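Sensor protein (Pseudomonas syringae pv. tomato, PDB 2R8R) probably acts as the ATP-dependent sensor histidine kinase KdpD of a two-component system, of which this chain is the N-terminal KdpD sensor domain. Local coordinates at residues Leu7-Gly12 / Trp151-Ala156; Lys105-Ile110 / Glu146-Trp151; Leu161-Pro166 / Ala199-Ala204; Pro165-Leu170 / Phe192-Leu197. All blocks are in the same frame, centred on the assembly; numbering follows the deposited sequence.

Interaction 1 of 4, residues Leu7-Gly12 / Trp151-Ala156; sequences LKVFLG and WVLQEA
Val-9 and Leu-7 of strand 7-12 meet Ala-156 at the end of the segment 151-156. Val-9 can be followed from CB outward. Its CB points toward the segment 151-156 and carries two methyl branches that find different partners. CG2 lies beside the backbone N and anti to the carbonyl carbon. This branch, Val-9 CG2, meets the methyl CB of Ala-156 at 3.7 Å. CG1 takes the other direction, anti to the backbone N (chi1 -179°), and Val-9 CG1 approaches CD1 of Leu-153 at 4.3 Å. The two branches thus divide, one to Leu-153 in the helix and one to Ala-156 just after it.

The strand is an inner one of the parallel sheet of a P-loop NTPase-like fold, between strands 119-125 and 158-161. Helix 150-154 lies on one face of this sheet. Phe-10 points to the other face, where it touches helix 19-32. After Ala-156 the chain enters edge strand 158-161, whose Asp-158 shares backbone hydrogen bonds with Leu-7 and Val-9.

Leu-7 packs from the start of the strand. Its CD2 stands 4.1 Å from Ala-156 CB and equally far from the carbonyl O of Val-152. Its side chain also touches Ile-110 and Leu-114 of helix 106-115. At the far end of the strand, Leu-11 CD1 reaches Leu-153 CD1 at 4.4 Å. Leu-153 therefore meets both Val-9 and Leu-11 with the same methyl. No hydrogen bond crosses between the two segments. The helix closes with its own bonds, and Ala-156 N donates to Leu-153 O at 3.1 Å.

Interaction 2 of 4, residues Lys105-Ile110 / Glu146-Trp151; sequences KRWQDI and ETLPDW
The start of helix 106-115 packs against the chain leading into helix 150-154, with Trp-107 set across Pro-149 and Trp-151 at about a right angle and against Leu-148. The Trp-107 CG sits between the backbone N and the carbonyl carbon (chi1 70°), the crowded position. This rotation turns the indole toward the other segment. Leu-148 CD1 lies 3.6 Å from Trp-107 CD1 in the five-membered ring. Pro-149 CD comes next, 3.6 Å from Trp-107 NE1. The edge of the Trp-151 six-membered ring is turned toward the face of Trp-107 in an offset edge-to-face pair, with planes at 81° and six-membered ring centroids 5.4 Å apart. The nearest carbons are Trp-107 CZ3 and Trp-151 CH2, at 3.8 Å.

Lys-105, the N-cap residue of the helix, makes the polar link. Its chain bends at chi2 and chi3 and brings NZ to the Thr-147 carbonyl. Lys-105 NZ donates to Thr-147 O at 2.9 Å, in the carbonyl plane and on a lone pair. A water accepts from Lys-105 NZ at 3.0 Å and has a weak link to Thr-147 OG1. Ala-94 O and Thr-96 OG1 are further partners of NZ. Glu-146 OE2 is held by the backbone N of Thr-96, which ties the same loop to both segments. Paired tryptophans and a lysine-to-carbonyl bond here join a helix start to an incoming loop, on the surface of an alpha/beta sandwich of P-loop NTPase type.

Interaction 3 of 4, residues Leu161-Pro166 / Ala199-Ala204; sequences LIDLPP and ALREMA
Arg-201 extends from helix 194-209 across the loop 161-166, with Leu-164 O and Pro-165 CA over one face of its guanidinium. The loop follows edge strand 158-161 of the parallel sheet in this P-loop NTPase-like domain and leads into helix 166-174. The Arg-201 side chain also touches residues of the probable Walker A loop.

The main polar contact is a salt bridge to Asp-163. Arg-201 approaches the carboxylate side-on, using NE and NH2, one nitrogen for each oxygen. Arg-201 NE donates to Asp-163 OD1 at 2.8 Å, bent to 143°, and is received on the syn lone pair of OD1. Arg-201 NH2 donates to Asp-163 OD2 at 2.9 Å, and is straighter at 168°. The carboxylate and guanidinium planes are 34° apart, so the fork is twisted rather than flat. With CG anti to its backbone N and the chain extended as far as NE, the arginine spans the gap to the loop. Two bonds to one carboxylate restrict rotation of the guanidinium.

Two prolines also pack on the arginine. Pro-165 CA lies 3.7 Å from Arg-201 NH1. The Pro-166 side chain crosses the arginine chain at about a right angle, with CD 3.4 Å from Arg-201 NH1.

One apolar contact lies at the strand end of the loop. There Leu-161 sets its CD1 methyl 3.7 Å from Ala-204 CB.

Interaction 4 of 4, residues Pro165-Leu170 / Phe192-Leu197; sequences PPRELL and FTQTNL
Apolar packing makes up most of the contact between Leu-169 and Leu-170 of helix 166-174 and Leu-197 of helix 194-209. Leu-197 packs against both: its CD2 meets Leu-169 CD2 at 3.8 Å, and its CD1 meets Leu-170 CD2 at 3.8 Å. Leu-197 CG lies beside its backbone N (chi1 -67°), which directs the fork at both leucines. Leu-197 CB touches Pro-166 CB at 3.8 Å. Leu-169 CD2 also reaches the edge of the Phe-192 ring, 4.2 Å from CE1.

Contacts of methyls with polar atoms come second. Leu-170 CD2 lies 3.5 Å from the carbonyl O of Phe-192. Leu-170 CD1 lies 3.7 Å from Gln-194 OE1, and the two side chains cross at about a right angle. The guanidinium of Arg-167 turns away and forms a salt bridge with Glu-171.

No hydrogen bond crosses between the segments. Thr-193 is the N-cap of helix 194-209, and its OG1 accepts from Asn-196 N at 3.2 Å. Leu-169 and Leu-197 both touch Ala-14 of the probable Walker A loop. The arrangement is a helix-helix packing of two N-terminal turns, beside the presumed nucleotide-binding loop of a P-loop NTPase-like domain.

The four contacts form two neighbouring pairs. Interactions 1 and 2 share Trp-151, use helix 150-154, and have centres 10 Å apart. Val-152 CG2 touches Trp-107 CE3 at 3.8 Å, so the sheet-helix packing continues into the tryptophan pair. Interactions 3 and 4 share Pro-165 and Pro-166 and both use helix 194-209, with centres 9 Å apart. Interaction 1 joins interaction 3 through a probable hydrogen bond of 2.8 Å between Leu-11 O and Ile-162 N. Interactions 2 and 4 are farthest separated, with centres 26 Å apart. The probable P-loop follows strand 7-12; Arg-201 of interaction 3 touches its pattern residues, while Leu-169 of interaction 4 touches Ala-14 and Val-17 beside them.

Interaction 1 of 4, residues Leu7-Gly12 / Trp151-Ala156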
# COMPACT_ATOMS: atom_id res chain seq x y z
N LEU A 7 -6.95 7.32 9.66
CA LEU A 7 -6.02 6.57 8.82
C LEU A 7 -5.13 5.65 9.65
O LEU A 7 -4.46 6.11 10.58
CB LEU A 7 -5.09 7.54 8.07
CG LEU A 7 -4.17 7.00 6.96
CD1 LEU A 7 -4.93 6.23 5.81
CD2 LEU A 7 -3.31 8.18 6.43
N LYS A 8 -5.10 4.37 9.26
CA LYS A 8 -4.13 3.39 9.73
C LYS A 8 -3.24 2.94 8.56
O LYS A 8 -3.72 2.44 7.54
CB LYS A 8 -4.84 2.20 10.39
CG LYS A 8 -3.90 1.20 11.03
CD LYS A 8 -4.64 0.05 11.68
CE LYS A 8 -3.63 -0.88 12.44
NZ LYS A 8 -4.21 -2.17 13.06
N VAL A 9 -1.93 3.12 8.72
CA VAL A 9 -0.94 2.75 7.72
C VAL A 9 -0.24 1.49 8.18
O VAL A 9 0.31 1.46 9.28
CB VAL A 9 0.13 3.85 7.53
CG1 VAL A 9 1.21 3.48 6.40
CG2 VAL A 9 -0.55 5.21 7.28
N PHE A 10 -0.28 0.45 7.34
CA PHE A 10 0.56 -0.75 7.50
C PHE A 10 1.84 -0.50 6.73
O PHE A 10 1.83 -0.50 5.51
CB PHE A 10 -0.16 -1.98 7.01
CG PHE A 10 -1.41 -2.30 7.80
CD1 PHE A 10 -1.40 -3.28 8.82
CD2 PHE A 10 -2.61 -1.62 7.55
CE1 PHE A 10 -2.58 -3.58 9.54
CE2 PHE A 10 -3.80 -1.92 8.28
CZ PHE A 10 -3.78 -2.90 9.25
N LEU A 11 2.92 -0.23 7.47
CA LEU A 11 4.23 0.11 6.92
C LEU A 11 5.12 -1.12 6.80
O LEU A 11 5.16 -1.94 7.72
CB LEU A 11 4.93 1.12 7.81
CG LEU A 11 6.39 1.52 7.47
CD1 LEU A 11 6.45 2.32 6.13
CD2 LEU A 11 7.01 2.31 8.66
N GLY A 12 5.85 -1.23 5.68
CA GLY A 12 6.75 -2.34 5.44
C GLY A 12 8.04 -1.87 4.79
O GLY A 12 8.07 -0.78 4.22
N TRP A 151 4.73 13.95 5.84
CA TRP A 151 3.63 14.42 6.69
C TRP A 151 2.33 13.63 6.53
O TRP A 151 1.58 13.52 7.48
CB TRP A 151 3.38 15.94 6.51
CG TRP A 151 2.78 16.29 5.20
CD1 TRP A 151 3.44 16.79 4.13
CD2 TRP A 151 1.40 16.16 4.81
NE1 TRP A 151 2.56 16.99 3.09
CE2 TRP A 151 1.30 16.61 3.48
CE3 TRP A 151 0.23 15.73 5.47
CZ2 TRP A 151 0.09 16.64 2.78
CZ3 TRP A 151 -0.97 15.77 4.79
CH2 TRP A 151 -1.04 16.22 3.46
N VAL A 152 2.10 13.04 5.36
CA VAL A 152 0.91 12.19 5.15
C VAL A 152 0.94 10.99 6.10
O VAL A 152 -0.07 10.62 6.74
CB VAL A 152 0.74 11.73 3.68
CG1 VAL A 152 -0.37 10.69 3.57
CG2 VAL A 152 0.39 12.87 2.79
N LEU A 153 2.13 10.41 6.21
CA LEU A 153 2.33 9.29 7.13
C LEU A 153 2.42 9.72 8.61
O LEU A 153 1.89 9.03 9.48
CB LEU A 153 3.54 8.46 6.70
CG LEU A 153 3.87 7.24 7.53
CD1 LEU A 153 4.54 6.22 6.69
CD2 LEU A 153 4.78 7.65 8.69
N GLN A 154 3.10 10.84 8.87
CA GLN A 154 3.27 11.38 10.24
C GLN A 154 1.95 11.74 10.91
O GLN A 154 1.78 11.58 12.11
CB GLN A 154 4.18 12.62 10.24
CG GLN A 154 5.63 12.26 9.93
CD GLN A 154 6.52 13.45 9.55
OE1 GLN A 154 6.08 14.61 9.56
NE2 GLN A 154 7.80 13.16 9.22
N GLU A 155 1.01 12.23 10.12
CA GLU A 155 -0.27 12.62 10.64
C GLU A 155 -1.30 11.49 10.61
O GLU A 155 -2.45 11.73 10.94
CB GLU A 155 -0.76 13.85 9.88
CG GLU A 155 0.21 15.01 10.08
CD GLU A 155 -0.26 16.28 9.47
OE1 GLU A 155 -1.37 16.30 8.89
OE2 GLU A 155 0.48 17.28 9.58
N ALA A 156 -0.87 10.27 10.27
CA ALA A 156 -1.73 9.09 10.34
C ALA A 156 -2.14 8.86 11.79
O ALA A 156 -1.34 9.02 12.69
CB ALA A 156 -1.03 7.87 9.79

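Interaction 2 of 4, residues Lys105-Ile110 / Glu146-Trp151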
# COMPACT_ATOMS: atom_id res chain seq x y z
N LYS A 105 -2.57 12.09 -6.95
CA LYS A 105 -2.06 11.07 -6.06
C LYS A 105 -3.19 10.37 -5.34
O LYS A 105 -4.19 10.99 -4.96
CB LYS A 105 -1.12 11.70 -5.03
CG LYS A 105 0.17 12.30 -5.55
CD LYS A 105 1.15 11.35 -6.26
CE LYS A 105 1.86 10.40 -5.30
NZ LYS A 105 3.05 9.60 -5.83
N ARG A 106 -3.01 9.08 -5.09
CA ARG A 106 -3.96 8.31 -4.29
C ARG A 106 -4.05 8.76 -2.83
O ARG A 106 -5.10 8.64 -2.26
CB ARG A 106 -3.63 6.84 -4.37
CG ARG A 106 -4.58 5.93 -3.62
CD ARG A 106 -4.20 4.48 -3.91
NE ARG A 106 -4.63 4.08 -5.24
CZ ARG A 106 -4.35 2.91 -5.80
NH1 ARG A 106 -3.61 2.01 -5.14
NH2 ARG A 106 -4.81 2.64 -7.03
N TRP A 107 -2.97 9.30 -2.25
CA TRP A 107 -3.04 9.88 -0.91
C TRP A 107 -4.08 10.99 -0.82
O TRP A 107 -4.75 11.09 0.19
CB TRP A 107 -1.67 10.30 -0.35
CG TRP A 107 -0.95 11.49 -0.96
CD1 TRP A 107 0.13 11.44 -1.79
CD2 TRP A 107 -1.21 12.89 -0.72
NE1 TRP A 107 0.55 12.72 -2.10
CE2 TRP A 107 -0.26 13.62 -1.48
CE3 TRP A 107 -2.15 13.59 0.04
CZ2 TRP A 107 -0.24 15.02 -1.49
CZ3 TRP A 107 -2.13 14.98 0.03
CH2 TRP A 107 -1.18 15.67 -0.74
N GLN A 108 -4.26 11.78 -1.88
CA GLN A 108 -5.33 12.79 -1.94
C GLN A 108 -6.72 12.19 -1.97
O GLN A 108 -7.63 12.74 -1.39
CB GLN A 108 -5.17 13.69 -3.16
CG GLN A 108 -3.97 14.53 -3.15
CD GLN A 108 -3.77 15.22 -4.48
OE1 GLN A 108 -2.95 14.79 -5.26
NE2 GLN A 108 -4.56 16.28 -4.76
N ASP A 109 -6.89 11.09 -2.70
CA ASP A 109 -8.11 10.31 -2.67
C ASP A 109 -8.46 9.91 -1.23
O ASP A 109 -9.59 10.04 -0.78
CB ASP A 109 -7.97 9.01 -3.47
CG ASP A 109 -7.83 9.21 -4.99
OD1 ASP A 109 -7.91 10.37 -5.52
OD2 ASP A 109 -7.65 8.17 -5.66
N ILE A 110 -7.46 9.40 -0.52
CA ILE A 110 -7.57 9.04 0.87
C ILE A 110 -7.92 10.22 1.76
O ILE A 110 -8.78 10.11 2.62
CB ILE A 110 -6.25 8.34 1.36
CG1 ILE A 110 -6.17 6.93 0.75
CG2 ILE A 110 -6.21 8.33 2.86
CD1 ILE A 110 -4.82 6.24 0.82
N GLU A 146 7.31 7.02 -7.54
CA GLU A 146 6.09 7.34 -6.79
C GLU A 146 6.53 7.67 -5.35
O GLU A 146 6.98 6.79 -4.62
CB GLU A 146 5.09 6.16 -6.82
CG GLU A 146 4.45 5.87 -8.20
CD GLU A 146 3.41 4.76 -8.15
OE1 GLU A 146 3.73 3.71 -7.52
OE2 GLU A 146 2.29 4.90 -8.74
N THR A 147 6.43 8.93 -4.97
CA THR A 147 6.80 9.36 -3.63
C THR A 147 5.58 9.84 -2.82
O THR A 147 4.50 10.12 -3.36
CB THR A 147 7.82 10.50 -3.65
OG1 THR A 147 7.24 11.61 -4.33
CG2 THR A 147 9.16 10.10 -4.32
N LEU A 148 5.79 9.92 -1.50
CA LEU A 148 4.77 10.28 -0.50
C LEU A 148 5.36 11.35 0.43
O LEU A 148 6.47 11.20 0.94
CB LEU A 148 4.36 9.04 0.31
CG LEU A 148 3.28 9.24 1.37
CD1 LEU A 148 1.91 9.44 0.65
CD2 LEU A 148 3.27 8.11 2.43
N PRO A 149 4.66 12.48 0.62
CA PRO A 149 5.20 13.42 1.59
C PRO A 149 5.18 12.79 2.97
O PRO A 149 4.19 12.11 3.34
CB PRO A 149 4.26 14.64 1.50
CG PRO A 149 3.60 14.52 0.18
CD PRO A 149 3.45 13.00 -0.02
N ASP A 150 6.27 12.98 3.70
CA ASP A 150 6.40 12.37 5.01
C ASP A 150 5.22 12.72 5.93
O ASP A 150 4.75 11.87 6.69
CB ASP A 150 7.72 12.78 5.64
CG ASP A 150 8.91 12.26 4.87
OD1 ASP A 150 8.94 12.45 3.64
OD2 ASP A 150 9.83 11.67 5.50
N TRP A 151 4.73 13.95 5.84
CA TRP A 151 3.63 14.42 6.69
C TRP A 151 2.33 13.63 6.53
O TRP A 151 1.58 13.52 7.48
CB TRP A 151 3.38 15.94 6.51
CG TRP A 151 2.78 16.29 5.20
CD1 TRP A 151 3.44 16.79 4.13
CD2 TRP A 151 1.40 16.16 4.81
NE1 TRP A 151 2.56 16.99 3.09
CE2 TRP A 151 1.30 16.61 3.48
CE3 TRP A 151 0.23 15.73 5.47
CZ2 TRP A 151 0.09 16.64 2.78
CZ3 TRP A 151 -0.97 15.77 4.79
CH2 TRP A 151 -1.04 16.22 3.46
O HOH W 1 5.00 11.54 -6.99

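Interaction 3 of 4, residues Leu161-Pro166 / Ala199-Ala204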
# COMPACT_ATOMS: atom_id res chain seq x y z
N LEU A 161 4.02 -1.32 11.97
CA LEU A 161 5.13 -1.97 11.23
C LEU A 161 4.90 -3.45 11.01
O LEU A 161 4.68 -4.20 11.96
CB LEU A 161 6.47 -1.76 11.97
CG LEU A 161 7.76 -2.25 11.31
CD1 LEU A 161 7.96 -1.57 9.96
CD2 LEU A 161 8.98 -2.05 12.29
N ILE A 162 4.91 -3.86 9.73
CA ILE A 162 4.81 -5.25 9.33
C ILE A 162 6.25 -5.62 8.95
O ILE A 162 6.82 -5.09 8.00
CB ILE A 162 3.82 -5.47 8.17
CG1 ILE A 162 2.44 -4.87 8.54
CG2 ILE A 162 3.76 -6.95 7.72
CD1 ILE A 162 1.78 -5.53 9.68
N ASP A 163 6.83 -6.51 9.74
CA ASP A 163 8.25 -6.81 9.68
C ASP A 163 8.44 -8.25 9.16
O ASP A 163 7.60 -9.12 9.37
CB ASP A 163 8.84 -6.62 11.08
CG ASP A 163 10.32 -6.87 11.15
OD1 ASP A 163 11.08 -6.39 10.28
OD2 ASP A 163 10.73 -7.50 12.14
N LEU A 164 9.54 -8.48 8.48
CA LEU A 164 9.92 -9.78 7.99
C LEU A 164 11.43 -9.79 7.81
O LEU A 164 11.97 -8.87 7.22
CB LEU A 164 9.19 -10.08 6.67
CG LEU A 164 9.22 -11.54 6.21
CD1 LEU A 164 8.23 -12.41 7.04
CD2 LEU A 164 9.02 -11.68 4.73
N PRO A 165 12.13 -10.84 8.31
CA PRO A 165 13.59 -10.94 8.00
C PRO A 165 13.95 -10.95 6.50
O PRO A 165 13.30 -11.65 5.68
CB PRO A 165 13.98 -12.28 8.62
CG PRO A 165 12.91 -12.51 9.71
CD PRO A 165 11.67 -11.99 9.10
N PRO A 166 14.96 -10.17 6.11
CA PRO A 166 15.42 -10.15 4.71
C PRO A 166 15.69 -11.53 4.10
O PRO A 166 15.27 -11.79 2.98
CB PRO A 166 16.70 -9.30 4.79
CG PRO A 166 16.40 -8.36 5.95
CD PRO A 166 15.72 -9.19 6.94
N ALA A 199 19.01 -2.81 4.92
CA ALA A 199 19.02 -1.36 4.98
C ALA A 199 17.59 -0.81 5.03
O ALA A 199 17.29 0.03 5.83
CB ALA A 199 19.80 -0.79 3.74
N LEU A 200 16.71 -1.31 4.18
CA LEU A 200 15.31 -0.85 4.12
C LEU A 200 14.50 -1.24 5.37
O LEU A 200 13.66 -0.48 5.82
CB LEU A 200 14.64 -1.41 2.87
CG LEU A 200 15.13 -0.80 1.57
CD1 LEU A 200 14.85 -1.77 0.39
CD2 LEU A 200 14.49 0.57 1.34
N ARG A 201 14.78 -2.42 5.92
CA ARG A 201 14.17 -2.86 7.16
C ARG A 201 14.51 -1.92 8.32
O ARG A 201 13.66 -1.60 9.12
CB ARG A 201 14.61 -4.28 7.49
CG ARG A 201 14.09 -4.80 8.84
CD ARG A 201 14.60 -6.15 9.12
NE ARG A 201 13.83 -6.84 10.15
CZ ARG A 201 14.18 -8.01 10.68
NH1 ARG A 201 15.28 -8.66 10.30
NH2 ARG A 201 13.39 -8.56 11.58
N GLU A 202 15.76 -1.49 8.40
CA GLU A 202 16.19 -0.51 9.38
C GLU A 202 15.50 0.83 9.16
O GLU A 202 15.10 1.48 10.10
CB GLU A 202 17.70 -0.37 9.32
CG GLU A 202 18.29 0.78 10.14
CD GLU A 202 19.81 0.82 10.07
OE1 GLU A 202 20.47 0.40 11.03
OE2 GLU A 202 20.35 1.23 9.02
N MSE A 203 15.34 1.24 7.91
CA MSE A 203 14.58 2.46 7.59
C MSE A 203 13.13 2.39 8.06
O MSE A 203 12.62 3.32 8.65
CB MSE A 203 14.61 2.74 6.07
CG MSE A 203 15.91 3.38 5.61
SE MSE A 203 15.98 3.78 3.72
CE MSE A 203 17.44 2.64 3.16
N ALA A 204 12.47 1.28 7.76
CA ALA A 204 11.08 1.08 8.19
C ALA A 204 11.00 1.16 9.73
O ALA A 204 10.11 1.80 10.28
CB ALA A 204 10.55 -0.29 7.67

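Interaction 4 of 4, residues Pro165-Leu170 / Phe192-Leu197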
# COMPACT_ATOMS: atom_id res chain seq x y z
N PRO A 165 12.13 -10.84 8.31
CA PRO A 165 13.59 -10.94 8.00
C PRO A 165 13.95 -10.95 6.50
O PRO A 165 13.30 -11.65 5.68
CB PRO A 165 13.98 -12.28 8.62
CG PRO A 165 12.91 -12.51 9.71
CD PRO A 165 11.67 -11.99 9.10
N PRO A 166 14.96 -10.17 6.11
CA PRO A 166 15.42 -10.15 4.71
C PRO A 166 15.69 -11.53 4.10
O PRO A 166 15.27 -11.79 2.98
CB PRO A 166 16.70 -9.30 4.79
CG PRO A 166 16.40 -8.36 5.95
CD PRO A 166 15.72 -9.19 6.94
N ARG A 167 16.34 -12.41 4.82
CA ARG A 167 16.63 -13.75 4.32
C ARG A 167 15.36 -14.50 3.93
O ARG A 167 15.28 -15.18 2.89
CB ARG A 167 17.41 -14.54 5.38
CG ARG A 167 18.20 -15.69 4.83
CD ARG A 167 18.00 -17.01 5.64
NE ARG A 167 16.67 -17.56 5.33
CZ ARG A 167 15.67 -17.74 6.21
NH1 ARG A 167 15.84 -17.48 7.48
NH2 ARG A 167 14.49 -18.20 5.80
N GLU A 168 14.36 -14.36 4.77
CA GLU A 168 13.07 -14.95 4.52
C GLU A 168 12.36 -14.30 3.34
O GLU A 168 11.74 -14.98 2.55
CB GLU A 168 12.23 -14.84 5.79
CG GLU A 168 11.04 -15.69 5.72
CD GLU A 168 10.19 -15.65 6.97
OE1 GLU A 168 10.73 -15.45 8.10
OE2 GLU A 168 8.97 -15.85 6.80
N LEU A 169 12.44 -12.98 3.22
CA LEU A 169 11.90 -12.28 2.04
C LEU A 169 12.56 -12.75 0.71
O LEU A 169 11.87 -12.94 -0.29
CB LEU A 169 12.02 -10.76 2.20
CG LEU A 169 11.30 -9.86 1.18
CD1 LEU A 169 9.85 -10.25 0.97
CD2 LEU A 169 11.44 -8.38 1.61
N LEU A 170 13.87 -12.94 0.72
CA LEU A 170 14.60 -13.54 -0.43
C LEU A 170 14.11 -14.96 -0.78
O LEU A 170 13.96 -15.28 -1.94
CB LEU A 170 16.10 -13.55 -0.16
CG LEU A 170 16.75 -12.16 -0.14
CD1 LEU A 170 18.18 -12.21 0.37
CD2 LEU A 170 16.69 -11.53 -1.57
N PHE A 192 16.37 -6.45 -4.53
CA PHE A 192 16.23 -7.54 -3.57
C PHE A 192 17.55 -8.23 -3.41
O PHE A 192 17.81 -9.27 -4.04
CB PHE A 192 15.17 -8.55 -4.02
CG PHE A 192 13.80 -8.05 -3.87
CD1 PHE A 192 13.08 -8.30 -2.73
CD2 PHE A 192 13.21 -7.31 -4.88
CE1 PHE A 192 11.78 -7.83 -2.58
CE2 PHE A 192 11.90 -6.83 -4.72
CZ PHE A 192 11.21 -7.09 -3.54
N THR A 193 18.39 -7.63 -2.58
CA THR A 193 19.56 -8.26 -2.04
C THR A 193 19.48 -8.21 -0.53
O THR A 193 18.68 -7.48 0.06
CB THR A 193 20.87 -7.58 -2.57
OG1 THR A 193 20.95 -6.25 -2.04
CG2 THR A 193 20.89 -7.54 -4.11
N GLN A 194 20.29 -9.03 0.11
CA GLN A 194 20.40 -9.10 1.57
C GLN A 194 20.78 -7.74 2.13
O GLN A 194 20.18 -7.26 3.07
CB GLN A 194 21.47 -10.17 1.91
CG GLN A 194 21.79 -10.37 3.38
CD GLN A 194 20.61 -10.87 4.19
OE1 GLN A 194 19.79 -11.66 3.71
NE2 GLN A 194 20.52 -10.43 5.44
N THR A 195 21.80 -7.14 1.55
CA THR A 195 22.30 -5.85 1.99
C THR A 195 21.23 -4.77 1.87
O THR A 195 21.03 -4.02 2.81
CB THR A 195 23.57 -5.42 1.18
OG1 THR A 195 24.71 -6.11 1.70
CG2 THR A 195 23.82 -3.93 1.32
N ASN A 196 20.58 -4.66 0.71
CA ASN A 196 19.57 -3.63 0.50
C ASN A 196 18.32 -3.80 1.37
O ASN A 196 17.81 -2.83 1.95
CB ASN A 196 19.15 -3.60 -0.98
CG ASN A 196 20.23 -3.05 -1.90
OD1 ASN A 196 21.20 -2.45 -1.45
ND2 ASN A 196 20.06 -3.26 -3.21
N LEU A 197 17.84 -5.03 1.50
CA LEU A 197 16.66 -5.33 2.29
C LEU A 197 16.91 -5.12 3.80
O LEU A 197 16.01 -4.73 4.52
CB LEU A 197 16.14 -6.75 1.98
CG LEU A 197 15.58 -6.97 0.57
CD1 LEU A 197 15.36 -8.49 0.26
CD2 LEU A 197 14.28 -6.14 0.31